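EAL domain protein (Vibrio cholerae serotype O1, PDB 6IJ2) probably hydrolyses cyclic dinucleotides such as c-di-GMP and cGAMP as an EAL-family phosphodiesterase, captured here with the linear dinucleotide 5'-pGpG. Local coordinates at residues L213-S219 and L233-F239; Q154-F160 and T175-D181; D25-Q31 and E45-L51. The protein carries 1 engineered substitution. All blocks are in the same frame, centred on the assembly; numbering follows the deposited sequence.

Contact 1: L213-S219 and L233-F239; sequences LAEGVES and LMQGYYF. With CA (calcium ion), chain I; nucleotides of chain B.
Ala214 and Met234 pair in parallel where strand 211-214 ends and strand 233-244 begins, closing a beta-alpha-beta unit of the EAL domain's TIM-like barrel. Backbone bonds join them: Ala214 N donates to Leu233 O (3.0 Å), and Gln235 N to Ala214 O. Past this pairing the chains remain laced, Val217 N binding Gln235 O and Tyr238 N binding Val217 O. Gly236, lacking a side chain, lets its CA approach Val217 O to 3.3 Å. Among the apolar groups, Val217 is the branched wedge: with CG1 anti to the backbone N (chi1 177°), that methyl meets Tyr238 CB and CG2 turns to Met234 SD, while CB lies 3.9 Å from Phe239 CE2. Both loops hold the ligand. Glu215 chelates a calcium ion through both carboxylate oxygens, Glu218 OE1 accepts from guanine N1 and N2 of G1, and Tyr237 supports the base, with guanine C6 3.4 Å above its ring centre. The N-H of Tyr237 points almost straight at guanine O6 (N to O6 2.8 Å, 178° at the hydrogen).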
loop_
_atom_site.group_PDB
_atom_site.type_symbol
_atom_site.label_atom_id
_atom_site.label_comp_id
_atom_site.label_asym_id
_atom_site.label_seq_id
_atom_site.Cartn_x
_atom_site.Cartn_y
_atom_site.Cartn_z
ATOM N N LEU A 213 -13.866 -9.016 0.459
ATOM C CA LEU A 213 -14.566 -8.974 1.736
ATOM C C LEU A 213 -14.428 -7.566 2.290
ATOM O O LEU A 213 -13.311 -7.114 2.546
ATOM C CB LEU A 213 -13.970 -9.993 2.709
ATOM C CG LEU A 213 -14.679 -10.339 4.021
ATOM C CD1 LEU A 213 -14.085 -11.624 4.581
ATOM C CD2 LEU A 213 -14.509 -9.202 5.027
ATOM N N ALA A 214 -15.546 -6.893 2.539
ATOM C CA ALA A 214 -15.502 -5.523 3.030
ATOM C C ALA A 214 -15.495 -5.509 4.554
ATOM O O ALA A 214 -16.428 -6.026 5.185
ATOM C CB ALA A 214 -16.688 -4.722 2.483
ATOM N N GLU A 215 -14.450 -4.918 5.139
ATOM C CA GLU A 215 -14.290 -4.801 6.583
ATOM C C GLU A 215 -14.903 -3.516 7.127
ATOM O O GLU A 215 -14.949 -2.484 6.455
ATOM C CB GLU A 215 -12.814 -4.826 6.986
ATOM C CG GLU A 215 -12.047 -6.095 6.631
ATOM C CD GLU A 215 -10.613 -6.068 7.166
ATOM O OE1 GLU A 215 -10.166 -7.099 7.687
ATOM O OE2 GLU A 215 -9.934 -5.013 7.083
ATOM N N GLY A 216 -15.337 -3.586 8.383
ATOM C CA GLY A 216 -15.711 -2.388 9.111
ATOM C C GLY A 216 -16.952 -1.684 8.612
ATOM O O GLY A 216 -17.049 -0.458 8.742
ATOM N N VAL A 217 -17.903 -2.423 8.044
ATOM C CA VAL A 217 -19.175 -1.832 7.642
ATOM C C VAL A 217 -19.934 -1.407 8.889
ATOM O O VAL A 217 -20.150 -2.215 9.800
ATOM C CB VAL A 217 -19.990 -2.826 6.802
ATOM C CG1 VAL A 217 -21.346 -2.240 6.450
ATOM C CG2 VAL A 217 -19.217 -3.192 5.559
ATOM N N GLU A 218 -20.330 -0.133 8.940
ATOM C CA GLU A 218 -20.987 0.428 10.110
ATOM C C GLU A 218 -22.408 0.918 9.870
ATOM O O GLU A 218 -23.132 1.143 10.846
ATOM C CB GLU A 218 -20.144 1.574 10.700
ATOM C CG GLU A 218 -18.865 1.053 11.352
ATOM C CD GLU A 218 -18.090 2.097 12.127
ATOM O OE1 GLU A 218 -17.095 1.721 12.780
ATOM O OE2 GLU A 218 -18.469 3.285 12.091
ATOM N N SER A 219 -22.856 1.034 8.624
ATOM C CA SER A 219 -24.186 1.567 8.369
ATOM C C SER A 219 -24.842 0.812 7.224
ATOM O O SER A 219 -24.173 0.226 6.371
ATOM C CB SER A 219 -24.139 3.058 8.036
ATOM O OG SER A 219 -23.430 3.264 6.828
ATOM N N LEU A 233 -19.178 -10.905 0.683
ATOM C CA LEU A 233 -18.739 -11.095 2.060
ATOM C C LEU A 233 -18.501 -9.752 2.735
ATOM O O LEU A 233 -17.765 -8.898 2.214
ATOM C CB LEU A 233 -17.464 -11.939 2.113
ATOM C CG LEU A 233 -17.535 -13.312 1.457
ATOM C CD1 LEU A 233 -16.215 -14.065 1.632
ATOM C CD2 LEU A 233 -18.697 -14.099 2.047
ATOM N N MET A 234 -19.108 -9.562 3.906
ATOM C CA MET A 234 -18.917 -8.332 4.662
ATOM C C MET A 234 -18.749 -8.641 6.144
ATOM O O MET A 234 -19.164 -9.692 6.643
ATOM C CB MET A 234 -20.089 -7.355 4.464
ATOM C CG MET A 234 -20.248 -6.895 3.013
ATOM S SD MET A 234 -21.416 -5.536 2.876
ATOM C CE MET A 234 -22.048 -5.745 1.207
ATOM N N GLN A 235 -18.138 -7.690 6.839
ATOM C CA GLN A 235 -17.866 -7.792 8.261
ATOM C C GLN A 235 -17.959 -6.389 8.840
ATOM O O GLN A 235 -17.618 -5.416 8.163
ATOM C CB GLN A 235 -16.477 -8.408 8.473
ATOM C CG GLN A 235 -16.073 -8.653 9.881
ATOM C CD GLN A 235 -14.706 -9.317 9.973
ATOM O OE1 GLN A 235 -14.098 -9.697 8.957
ATOM N NE2 GLN A 235 -14.215 -9.453 11.181
ATOM N N GLY A 236 -18.431 -6.272 10.071
ATOM C CA GLY A 236 -18.469 -4.957 10.684
ATOM C C GLY A 236 -19.525 -4.851 11.766
ATOM O O GLY A 236 -20.422 -5.682 11.892
ATOM N N TYR A 237 -19.400 -3.769 12.547
ATOM C CA TYR A 237 -20.342 -3.500 13.631
ATOM C C TYR A 237 -21.785 -3.463 13.144
ATOM O O TYR A 237 -22.699 -3.792 13.905
ATOM C CB TYR A 237 -19.997 -2.175 14.312
ATOM C CG TYR A 237 -18.724 -2.184 15.143
ATOM C CD1 TYR A 237 -18.037 -3.367 15.412
ATOM C CD2 TYR A 237 -18.222 -1.007 15.669
ATOM C CE1 TYR A 237 -16.878 -3.367 16.176
ATOM C CE2 TYR A 237 -17.061 -0.991 16.426
ATOM C CZ TYR A 237 -16.395 -2.174 16.681
ATOM O OH TYR A 237 -15.244 -2.155 17.443
ATOM N N TYR A 238 -22.016 -3.049 11.894
ATOM C CA TYR A 238 -23.381 -3.047 11.379
ATOM C C TYR A 238 -24.010 -4.430 11.470
ATOM O O TYR A 238 -25.217 -4.550 11.710
ATOM C CB TYR A 238 -23.412 -2.557 9.934
ATOM C CG TYR A 238 -24.804 -2.596 9.342
ATOM C CD1 TYR A 238 -25.808 -1.778 9.836
ATOM C CD2 TYR A 238 -25.114 -3.466 8.302
ATOM C CE1 TYR A 238 -27.094 -1.822 9.316
ATOM C CE2 TYR A 238 -26.404 -3.517 7.769
ATOM C CZ TYR A 238 -27.381 -2.684 8.278
ATOM O OH TYR A 238 -28.653 -2.720 7.759
ATOM N N PHE A 239 -23.209 -5.482 11.307
ATOM C CA PHE A 239 -23.715 -6.850 11.401
ATOM C C PHE A 239 -23.654 -7.379 12.830
ATOM O O PHE A 239 -24.661 -7.857 13.366
ATOM C CB PHE A 239 -22.931 -7.757 10.449
ATOM C CG PHE A 239 -22.979 -7.295 9.027
ATOM C CD1 PHE A 239 -24.106 -7.521 8.250
ATOM C CD2 PHE A 239 -21.918 -6.589 8.475
ATOM C CE1 PHE A 239 -24.166 -7.068 6.931
ATOM C CE2 PHE A 239 -21.976 -6.135 7.162
ATOM C CZ PHE A 239 -23.097 -6.378 6.390
HETATM CA CA CA I . -7.985 -5.991 7.938
ATOM O OP3 G B 1 -8.258 -5.780 10.253
ATOM P P G B 1 -7.685 -5.984 11.557
ATOM O OP1 G B 1 -7.652 -7.373 11.896
ATOM O OP2 G B 1 -6.448 -5.276 11.546
ATOM O "O5'" G B 1 -8.672 -5.199 12.496
ATOM C "C5'" G B 1 -9.612 -5.873 13.326
ATOM C "C4'" G B 1 -10.178 -4.912 14.344
ATOM O "O4'" G B 1 -11.286 -4.198 13.764
ATOM C "C3'" G B 1 -10.716 -5.532 15.640
ATOM O "O3'" G B 1 -10.256 -4.874 16.803
ATOM C "C2'" G B 1 -12.219 -5.322 15.527
ATOM O "O2'" G B 1 -12.898 -5.107 16.729
ATOM C "C1'" G B 1 -12.282 -4.035 14.724
ATOM N N9 G B 1 -13.554 -3.851 14.041
ATOM C C8 G B 1 -14.348 -4.829 13.497
ATOM N N7 G B 1 -15.427 -4.359 12.941
ATOM C C5 G B 1 -15.334 -2.989 13.119
ATOM C C6 G B 1 -16.211 -1.950 12.719
ATOM O O6 G B 1 -17.277 -2.037 12.126
ATOM N N1 G B 1 -15.742 -0.705 13.111
ATOM C C2 G B 1 -14.571 -0.488 13.788
ATOM N N2 G B 1 -14.281 0.782 14.057
ATOM N N3 G B 1 -13.738 -1.444 14.152
ATOM C C4 G B 1 -14.178 -2.662 13.786
HETATM O O HOH W 1 -7.288 -3.768 7.804
#

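Contact 2: Q154-F160 and T175-D181; sequences QTAIDDF and TNIVKVD. With CA (calcium ion), chain I; CA (calcium ion), chain L; CA (calcium ion), chain J; CA (calcium ion), chain K.
Asn176 has its CG anti to the carbonyl carbon (chi1 -60°), which turns the amide toward Thr155; OD1 takes the N-H of Thr155 at 2.8 Å from N, in its own amide plane and on a lone pair. An asparagine suits this place because its short arm carries an acceptor that imitates a strand carbonyl just before strand 177-180 begins. Gln154 bends at chi2 to cross the same amide, its OE1 3.1 Å from Asn176 CG. Thr175 tucks OG1 between its own N and carbonyl carbon (chi1 46°), where it donates to Ile177 O from above the carbonyl plane; Ile157 N reaches that oxygen from the opposite face, so two donors grip it. Strands 154-160 and 177-180 are parallel neighbours in the barrel, joined by a beta-alpha-beta crossover through helix 166-170. A beta bulge shifts their register between Ile157 and Phe160, at the Asp-Asp-Phe-Gly motif of EAL domains; pairing resumes beyond it, with Asp181 N donating to Phe160 O (2.8 Å). The chain turns a corner at Asp158, whose backbone O and OD1 both bind one calcium ion. Asp158 OD1 bridges this ion and a second, at 2.3 Å and 2.7 Å, and Asp159 OD1 joins it on the nearer one. Lys179 winds past Asp158 to give its ammonium to Glu128, Gln235 and a water bound to the second calcium; its NZ stays 4.5 Å from Asp158 OD1. On the apolar side Val178 CG1 presses on Phe160 CB at 3.4 Å, and CG2 lies alongside Ile157, both side chains touching Leu170 of helix 166-170.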
loop_
_atom_site.group_PDB
_atom_site.type_symbol
_atom_site.label_atom_id
_atom_site.label_comp_id
_atom_site.label_asym_id
_atom_site.label_seq_id
_atom_site.Cartn_x
_atom_site.Cartn_y
_atom_site.Cartn_z
ATOM N N GLN A 154 -7.325 -21.946 3.871
ATOM C CA GLN A 154 -7.716 -20.746 3.151
ATOM C C GLN A 154 -6.816 -19.591 3.593
ATOM O O GLN A 154 -6.276 -19.599 4.702
ATOM C CB GLN A 154 -9.189 -20.417 3.411
ATOM C CG GLN A 154 -10.164 -21.424 2.796
ATOM C CD GLN A 154 -10.213 -21.318 1.280
ATOM O OE1 GLN A 154 -10.542 -20.266 0.731
ATOM N NE2 GLN A 154 -9.867 -22.400 0.600
ATOM N N THR A 155 -6.610 -18.629 2.696
ATOM C CA THR A 155 -5.738 -17.486 2.962
ATOM C C THR A 155 -6.412 -16.189 2.557
ATOM O O THR A 155 -7.208 -16.149 1.610
ATOM C CB THR A 155 -4.400 -17.593 2.216
ATOM O OG1 THR A 155 -4.641 -17.533 0.804
ATOM C CG2 THR A 155 -3.710 -18.922 2.567
ATOM N N ALA A 156 -6.030 -15.108 3.250
ATOM C CA ALA A 156 -6.551 -13.776 2.974
ATOM C C ALA A 156 -5.477 -12.726 3.192
ATOM O O ALA A 156 -4.673 -12.839 4.125
ATOM C CB ALA A 156 -7.750 -13.429 3.870
ATOM N N ILE A 157 -5.490 -11.695 2.349
ATOM C CA ILE A 157 -4.782 -10.450 2.651
ATOM C C ILE A 157 -5.679 -9.621 3.563
ATOM O O ILE A 157 -6.822 -9.321 3.220
ATOM C CB ILE A 157 -4.423 -9.688 1.365
ATOM C CG1 ILE A 157 -3.411 -10.506 0.558
ATOM C CG2 ILE A 157 -3.866 -8.308 1.691
ATOM C CD1 ILE A 157 -3.038 -9.887 -0.740
ATOM N N ASP A 158 -5.176 -9.286 4.748
ATOM C CA ASP A 158 -6.010 -8.684 5.788
ATOM C C ASP A 158 -6.265 -7.195 5.543
ATOM O O ASP A 158 -7.381 -6.698 5.741
ATOM C CB ASP A 158 -5.323 -8.907 7.139
ATOM C CG ASP A 158 -6.238 -8.688 8.339
ATOM O OD1 ASP A 158 -7.390 -8.237 8.190
ATOM O OD2 ASP A 158 -5.789 -9.014 9.451
ATOM N N ASP A 159 -5.262 -6.456 5.113
ATOM C CA ASP A 159 -5.380 -5.019 5.262
ATOM C C ASP A 159 -5.195 -4.341 3.927
ATOM O O ASP A 159 -4.372 -3.444 3.790
ATOM C CB ASP A 159 -4.364 -4.490 6.280
ATOM C CG ASP A 159 -4.496 -5.149 7.662
ATOM O OD1 ASP A 159 -5.540 -5.772 7.961
ATOM O OD2 ASP A 159 -3.542 -5.023 8.465
ATOM N N PHE A 160 -5.956 -4.753 2.915
ATOM C CA PHE A 160 -5.866 -4.074 1.628
ATOM C C PHE A 160 -6.425 -2.659 1.724
ATOM O O PHE A 160 -7.570 -2.450 2.127
ATOM C CB PHE A 160 -6.620 -4.843 0.559
ATOM C CG PHE A 160 -6.414 -4.298 -0.823
ATOM C CD1 PHE A 160 -5.360 -4.742 -1.598
ATOM C CD2 PHE A 160 -7.273 -3.350 -1.335
ATOM C CE1 PHE A 160 -5.179 -4.258 -2.875
ATOM C CE2 PHE A 160 -7.090 -2.841 -2.615
ATOM C CZ PHE A 160 -6.045 -3.302 -3.378
ATOM N N THR A 175 -4.188 -14.575 -2.747
ATOM C CA THR A 175 -4.887 -15.316 -1.711
ATOM C C THR A 175 -6.294 -15.665 -2.178
ATOM O O THR A 175 -6.756 -15.220 -3.232
ATOM C CB THR A 175 -4.938 -14.476 -0.440
ATOM O OG1 THR A 175 -5.321 -13.141 -0.801
ATOM C CG2 THR A 175 -3.550 -14.413 0.193
ATOM N N ASN A 176 -6.978 -16.495 -1.377
ATOM C CA ASN A 176 -8.383 -16.788 -1.649
ATOM C C ASN A 176 -9.244 -15.542 -1.520
ATOM O O ASN A 176 -10.141 -15.302 -2.340
ATOM C CB ASN A 176 -8.887 -17.853 -0.680
ATOM C CG ASN A 176 -8.111 -19.129 -0.793
ATOM O OD1 ASN A 176 -7.309 -19.468 0.080
ATOM N ND2 ASN A 176 -8.311 -19.831 -1.896
ATOM N N ILE A 177 -9.010 -14.768 -0.471
ATOM C CA ILE A 177 -9.810 -13.606 -0.121
ATOM C C ILE A 177 -8.888 -12.401 0.052
ATOM O O ILE A 177 -7.736 -12.531 0.474
ATOM C CB ILE A 177 -10.634 -13.899 1.159
ATOM C CG1 ILE A 177 -11.842 -14.777 0.784
ATOM C CG2 ILE A 177 -11.079 -12.628 1.852
ATOM C CD1 ILE A 177 -12.631 -15.314 1.951
ATOM N N VAL A 178 -9.383 -11.224 -0.318
ATOM C CA VAL A 178 -8.732 -9.961 0.036
ATOM C C VAL A 178 -9.722 -9.178 0.880
ATOM O O VAL A 178 -10.851 -8.923 0.438
ATOM C CB VAL A 178 -8.273 -9.165 -1.196
ATOM C CG1 VAL A 178 -7.870 -7.744 -0.793
ATOM C CG2 VAL A 178 -7.049 -9.804 -1.788
ATOM N N LYS A 179 -9.330 -8.860 2.118
ATOM C CA LYS A 179 -10.160 -8.060 3.014
ATOM C C LYS A 179 -9.851 -6.591 2.786
ATOM O O LYS A 179 -8.686 -6.193 2.813
ATOM C CB LYS A 179 -9.908 -8.434 4.479
ATOM C CG LYS A 179 -10.262 -9.890 4.734
ATOM C CD LYS A 179 -11.214 -10.070 5.925
ATOM C CE LYS A 179 -10.515 -10.022 7.200
ATOM N NZ LYS A 179 -11.399 -10.294 8.396
ATOM N N VAL A 180 -10.887 -5.790 2.553
ATOM C CA VAL A 180 -10.701 -4.375 2.223
ATOM C C VAL A 180 -10.862 -3.560 3.492
ATOM O O VAL A 180 -11.914 -3.612 4.147
ATOM C CB VAL A 180 -11.680 -3.912 1.136
ATOM C CG1 VAL A 180 -11.464 -2.411 0.851
ATOM C CG2 VAL A 180 -11.464 -4.720 -0.127
ATOM N N ASP A 181 -9.831 -2.769 3.803
ATOM C CA ASP A 181 -9.786 -2.007 5.042
ATOM C C ASP A 181 -10.990 -1.080 5.147
ATOM O O ASP A 181 -11.454 -0.516 4.152
ATOM C CB ASP A 181 -8.497 -1.184 5.094
ATOM C CG ASP A 181 -8.367 -0.396 6.372
ATOM O OD1 ASP A 181 -8.050 -0.999 7.408
ATOM O OD2 ASP A 181 -8.592 0.825 6.348
HETATM CA CA CA I . -7.985 -5.991 7.938
HETATM CA CA CA L . -4.269 -6.407 10.377
HETATM CA CA CA J . -7.902 -9.396 10.582
HETATM CA CA CA K . -2.012 -3.027 3.387
HETATM O O HOH W 2 -9.924 -8.360 10.116
HETATM O O HOH W 1 -7.288 -3.768 7.804
HETATM O O HOH W 3 -0.748 -3.747 5.434
HETATM O O HOH W 4 -1.725 -5.223 2.508
HETATM O O HOH W 5 -3.149 -6.887 12.433
#

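Contact 3: D25-Q31 and E45-L51; sequences DFTMAFQ and EALVRGL. With CA (calcium ion), chain J; nucleotides of chain B.
Thr27 and Arg49, Ala29 and Leu47, Gln31 and Glu45 are hydrogen-bonded pairs of an antiparallel hairpin, each joined twice; Ala29 N and Leu47 O lie 2.8 Å apart. Glu45, Ala46 and Leu47 are the EAL signature. Extended, with CG anti to its backbone N (chi1 179°), Glu45 carries OE2 to a calcium ion at 2.4 Å; its OE1 shares a water with Gln31 OE1 and takes a hydrogen bond from Gln235. Arg49 grips OP1 of G2, which lies at the guanidinium edge, near its plane, 2.9 Å from both NH1 and NH2, while Ala29 CB, small enough to fit, sits over one face. Val48 N donates to guanine N7 of G2 (2.8 Å). On the hairpin's other side, Val48 CG2 packs against both Met28 CE, a tight 3.5 Å away, and Phe26 CD2, and Ala46 CB rests near Phe30 CE1. Since N7 occurs in every purine, the Val48 bond alone would not tell guanine from adenine, consistent with an enzyme degrading both c-di-GMP and cGAMP.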
loop_
_atom_site.group_PDB
_atom_site.type_symbol
_atom_site.label_atom_id
_atom_site.label_comp_id
_atom_site.label_asym_id
_atom_site.label_seq_id
_atom_site.Cartn_x
_atom_site.Cartn_y
_atom_site.Cartn_z
ATOM N N ASP A 25 -2.216 -14.908 30.326
ATOM C CA ASP A 25 -3.216 -15.742 29.667
ATOM C C ASP A 25 -4.207 -14.806 28.952
ATOM O O ASP A 25 -4.230 -13.631 29.203
ATOM C CB ASP A 25 -3.933 -16.674 30.634
ATOM C CG ASP A 25 -4.430 -17.943 29.960
ATOM O OD1 ASP A 25 -4.077 -18.202 28.813
ATOM O OD2 ASP A 25 -5.165 -18.704 30.578
ATOM N N PHE A 26 -5.059 -15.361 28.103
ATOM C CA PHE A 26 -5.993 -14.596 27.283
ATOM C C PHE A 26 -6.960 -15.588 26.653
ATOM O O PHE A 26 -6.810 -16.804 26.799
ATOM C CB PHE A 26 -5.265 -13.782 26.207
ATOM C CG PHE A 26 -4.433 -14.624 25.289
ATOM C CD1 PHE A 26 -3.155 -15.016 25.655
ATOM C CD2 PHE A 26 -4.935 -15.041 24.070
ATOM C CE1 PHE A 26 -2.397 -15.811 24.821
ATOM C CE2 PHE A 26 -4.174 -15.828 23.228
ATOM C CZ PHE A 26 -2.907 -16.218 23.607
ATOM N N THR A 27 -7.952 -15.060 25.950
ATOM C CA THR A 27 -8.908 -15.915 25.254
ATOM C C THR A 27 -9.306 -15.201 23.967
ATOM O O THR A 27 -8.612 -14.282 23.523
ATOM C CB THR A 27 -10.093 -16.266 26.177
ATOM O OG1 THR A 27 -10.934 -17.237 25.544
ATOM C CG2 THR A 27 -10.912 -15.035 26.518
ATOM N N MET A 28 -10.421 -15.618 23.371
ATOM C CA MET A 28 -10.825 -15.131 22.063
ATOM C C MET A 28 -12.240 -14.579 22.087
ATOM O O MET A 28 -13.110 -15.064 22.815
ATOM C CB MET A 28 -10.752 -16.228 20.999
ATOM C CG MET A 28 -9.360 -16.698 20.667
ATOM S SD MET A 28 -8.404 -15.449 19.767
ATOM C CE MET A 28 -6.773 -16.023 20.222
ATOM N N ALA A 29 -12.446 -13.548 21.274
ATOM C CA ALA A 29 -13.753 -13.121 20.810
ATOM C C ALA A 29 -13.890 -13.522 19.347
ATOM O O ALA A 29 -12.906 -13.861 18.683
ATOM C CB ALA A 29 -13.943 -11.608 20.975
ATOM N N PHE A 30 -15.121 -13.508 18.854
ATOM C CA PHE A 30 -15.408 -13.922 17.486
ATOM C C PHE A 30 -16.341 -12.909 16.845
ATOM O O PHE A 30 -17.309 -12.460 17.465
ATOM C CB PHE A 30 -16.043 -15.347 17.443
ATOM C CG PHE A 30 -15.135 -16.416 17.963
ATOM C CD1 PHE A 30 -14.203 -17.018 17.129
ATOM C CD2 PHE A 30 -15.174 -16.784 19.300
ATOM C CE1 PHE A 30 -13.341 -18.001 17.621
ATOM C CE2 PHE A 30 -14.320 -17.757 19.797
ATOM C CZ PHE A 30 -13.401 -18.367 18.956
ATOM N N GLN A 31 -16.051 -12.550 15.595
ATOM C CA GLN A 31 -16.893 -11.608 14.883
ATOM C C GLN A 31 -17.342 -12.235 13.571
ATOM O O GLN A 31 -16.495 -12.705 12.789
ATOM C CB GLN A 31 -16.165 -10.280 14.611
ATOM C CG GLN A 31 -17.082 -9.262 13.962
ATOM C CD GLN A 31 -16.389 -7.948 13.688
ATOM O OE1 GLN A 31 -15.196 -7.923 13.390
ATOM N NE2 GLN A 31 -17.134 -6.838 13.790
ATOM N N GLU A 45 -14.132 -14.291 12.467
ATOM C CA GLU A 45 -12.748 -13.949 12.739
ATOM C C GLU A 45 -12.509 -14.055 14.241
ATOM O O GLU A 45 -13.313 -13.553 15.039
ATOM C CB GLU A 45 -12.410 -12.541 12.236
ATOM C CG GLU A 45 -10.980 -12.177 12.536
ATOM C CD GLU A 45 -10.581 -10.795 12.075
ATOM O OE1 GLU A 45 -11.458 -9.997 11.664
ATOM O OE2 GLU A 45 -9.365 -10.530 12.123
ATOM N N ALA A 46 -11.446 -14.773 14.621
ATOM C CA ALA A 46 -11.027 -14.869 16.017
ATOM C C ALA A 46 -10.153 -13.671 16.383
ATOM O O ALA A 46 -9.204 -13.336 15.662
ATOM C CB ALA A 46 -10.265 -16.174 16.265
ATOM N N LEU A 47 -10.453 -13.046 17.524
ATOM C CA LEU A 47 -9.786 -11.819 17.950
ATOM C C LEU A 47 -9.373 -11.958 19.405
ATOM O O LEU A 47 -10.194 -12.321 20.250
ATOM C CB LEU A 47 -10.706 -10.614 17.795
ATOM C CG LEU A 47 -11.146 -10.334 16.357
ATOM C CD1 LEU A 47 -12.369 -9.457 16.388
ATOM C CD2 LEU A 47 -10.016 -9.652 15.582
ATOM N N VAL A 48 -8.113 -11.652 19.692
ATOM C CA VAL A 48 -7.571 -11.861 21.031
ATOM C C VAL A 48 -8.233 -10.920 22.037
ATOM O O VAL A 48 -8.521 -9.752 21.741
ATOM C CB VAL A 48 -6.044 -11.677 20.983
ATOM C CG1 VAL A 48 -5.581 -10.625 21.966
ATOM C CG2 VAL A 48 -5.345 -12.992 21.231
ATOM N N ARG A 49 -8.475 -11.432 23.246
ATOM C CA ARG A 49 -9.045 -10.664 24.343
ATOM C C ARG A 49 -8.414 -11.141 25.638
ATOM O O ARG A 49 -7.964 -12.284 25.736
ATOM C CB ARG A 49 -10.571 -10.833 24.457
ATOM C CG ARG A 49 -11.375 -10.278 23.292
ATOM C CD ARG A 49 -11.245 -8.763 23.211
ATOM N NE ARG A 49 -12.061 -8.221 22.131
ATOM C CZ ARG A 49 -11.614 -8.031 20.895
ATOM N NH1 ARG A 49 -12.414 -7.539 19.954
ATOM N NH2 ARG A 49 -10.367 -8.344 20.596
ATOM N N GLY A 50 -8.390 -10.261 26.631
ATOM C CA GLY A 50 -7.986 -10.672 27.959
ATOM C C GLY A 50 -9.010 -11.608 28.578
ATOM O O GLY A 50 -10.120 -11.790 28.075
ATOM N N LEU A 51 -8.627 -12.212 29.708
ATOM C CA LEU A 51 -9.524 -13.151 30.377
ATOM C C LEU A 51 -10.780 -12.464 30.905
ATOM O O LEU A 51 -11.816 -13.117 31.076
ATOM C CB LEU A 51 -8.790 -13.865 31.520
ATOM C CG LEU A 51 -7.729 -14.878 31.076
ATOM C CD1 LEU A 51 -7.132 -15.594 32.278
ATOM C CD2 LEU A 51 -8.300 -15.870 30.060
HETATM CA CA CA J . -7.902 -9.396 10.582
ATOM P P G B 2 -9.582 -5.661 17.912
ATOM O OP1 G B 2 -10.299 -6.876 18.086
ATOM O OP2 G B 2 -9.429 -4.763 19.010
ATOM O "O5'" G B 2 -8.141 -5.960 17.348
ATOM C "C5'" G B 2 -7.110 -4.981 17.358
ATOM C "C4'" G B 2 -5.929 -5.479 16.573
ATOM O "O4'" G B 2 -5.461 -6.712 17.153
ATOM C "C3'" G B 2 -6.197 -5.783 15.099
ATOM O "O3'" G B 2 -5.158 -5.314 14.261
ATOM C "C2'" G B 2 -6.191 -7.302 15.048
ATOM O "O2'" G B 2 -5.785 -7.873 13.833
ATOM C "C1'" G B 2 -5.184 -7.630 16.142
ATOM N N9 G B 2 -5.418 -8.965 16.660
ATOM C C8 G B 2 -6.545 -9.423 17.287
ATOM N N7 G B 2 -6.490 -10.690 17.578
ATOM C C5 G B 2 -5.263 -11.097 17.089
ATOM C C6 G B 2 -4.645 -12.368 17.107
ATOM O O6 G B 2 -5.080 -13.424 17.552
ATOM N N1 G B 2 -3.394 -12.338 16.514
ATOM C C2 G B 2 -2.815 -11.228 15.962
ATOM N N2 G B 2 -1.607 -11.402 15.427
ATOM N N3 G B 2 -3.373 -10.034 15.952
ATOM C C4 G B 2 -4.587 -10.040 16.526
ATOM O OP3 G B 1 -8.258 -5.780 10.253
ATOM P P G B 1 -7.685 -5.984 11.557
ATOM O OP1 G B 1 -7.652 -7.373 11.896
ATOM O OP2 G B 1 -6.448 -5.276 11.546
ATOM O "O5'" G B 1 -8.672 -5.199 12.496
ATOM C "C5'" G B 1 -9.612 -5.873 13.326
ATOM C "C4'" G B 1 -10.178 -4.912 14.344
ATOM O "O4'" G B 1 -11.286 -4.198 13.764
ATOM C "C3'" G B 1 -10.716 -5.532 15.640
ATOM O "O3'" G B 1 -10.256 -4.874 16.803
ATOM C "C2'" G B 1 -12.219 -5.322 15.527
ATOM O "O2'" G B 1 -12.898 -5.107 16.729
ATOM C "C1'" G B 1 -12.282 -4.035 14.724
ATOM N N9 G B 1 -13.554 -3.851 14.041
ATOM C C8 G B 1 -14.348 -4.829 13.497
ATOM N N7 G B 1 -15.427 -4.359 12.941
ATOM C C5 G B 1 -15.334 -2.989 13.119
ATOM C C6 G B 1 -16.211 -1.950 12.719
ATOM O O6 G B 1 -17.277 -2.037 12.126
ATOM N N1 G B 1 -15.742 -0.705 13.111
ATOM C C2 G B 1 -14.571 -0.488 13.788
ATOM N N2 G B 1 -14.281 0.782 14.057
ATOM N N3 G B 1 -13.738 -1.444 14.152
ATOM C C4 G B 1 -14.178 -2.662 13.786
HETATM O O HOH W 6 -5.957 -11.699 30.599
HETATM O O HOH W 7 -12.347 -7.713 12.907
HETATM O O HOH W 2 -9.924 -8.360 10.116
#

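The three contacts line one end of a single barrel and all reach the bound dinucleotide or its calcium ions; the dinucleotide runs from Tyr237 in contact 1 to Val48 and Arg49 in contact 3. Contacts 1 and 2, with centres about 14 Å apart, meet through the neighbouring strands 211-214 and 177-180, Leu213 O lying 2.8 Å from Val180 N; they share one calcium ion, bound by Glu215, Asp158 and Asp159. Contacts 2 and 3 share another calcium ion, bound by Asp158 and Glu45, although their centres are about 20 Å apart. Gln235 ties all three together: its OE1 is 2.8 Å from Lys179 NZ, and its NE2 is 2.9 Å from Glu45 OE1, a second-shell bond that would help to orient Glu45, a calcium ligand.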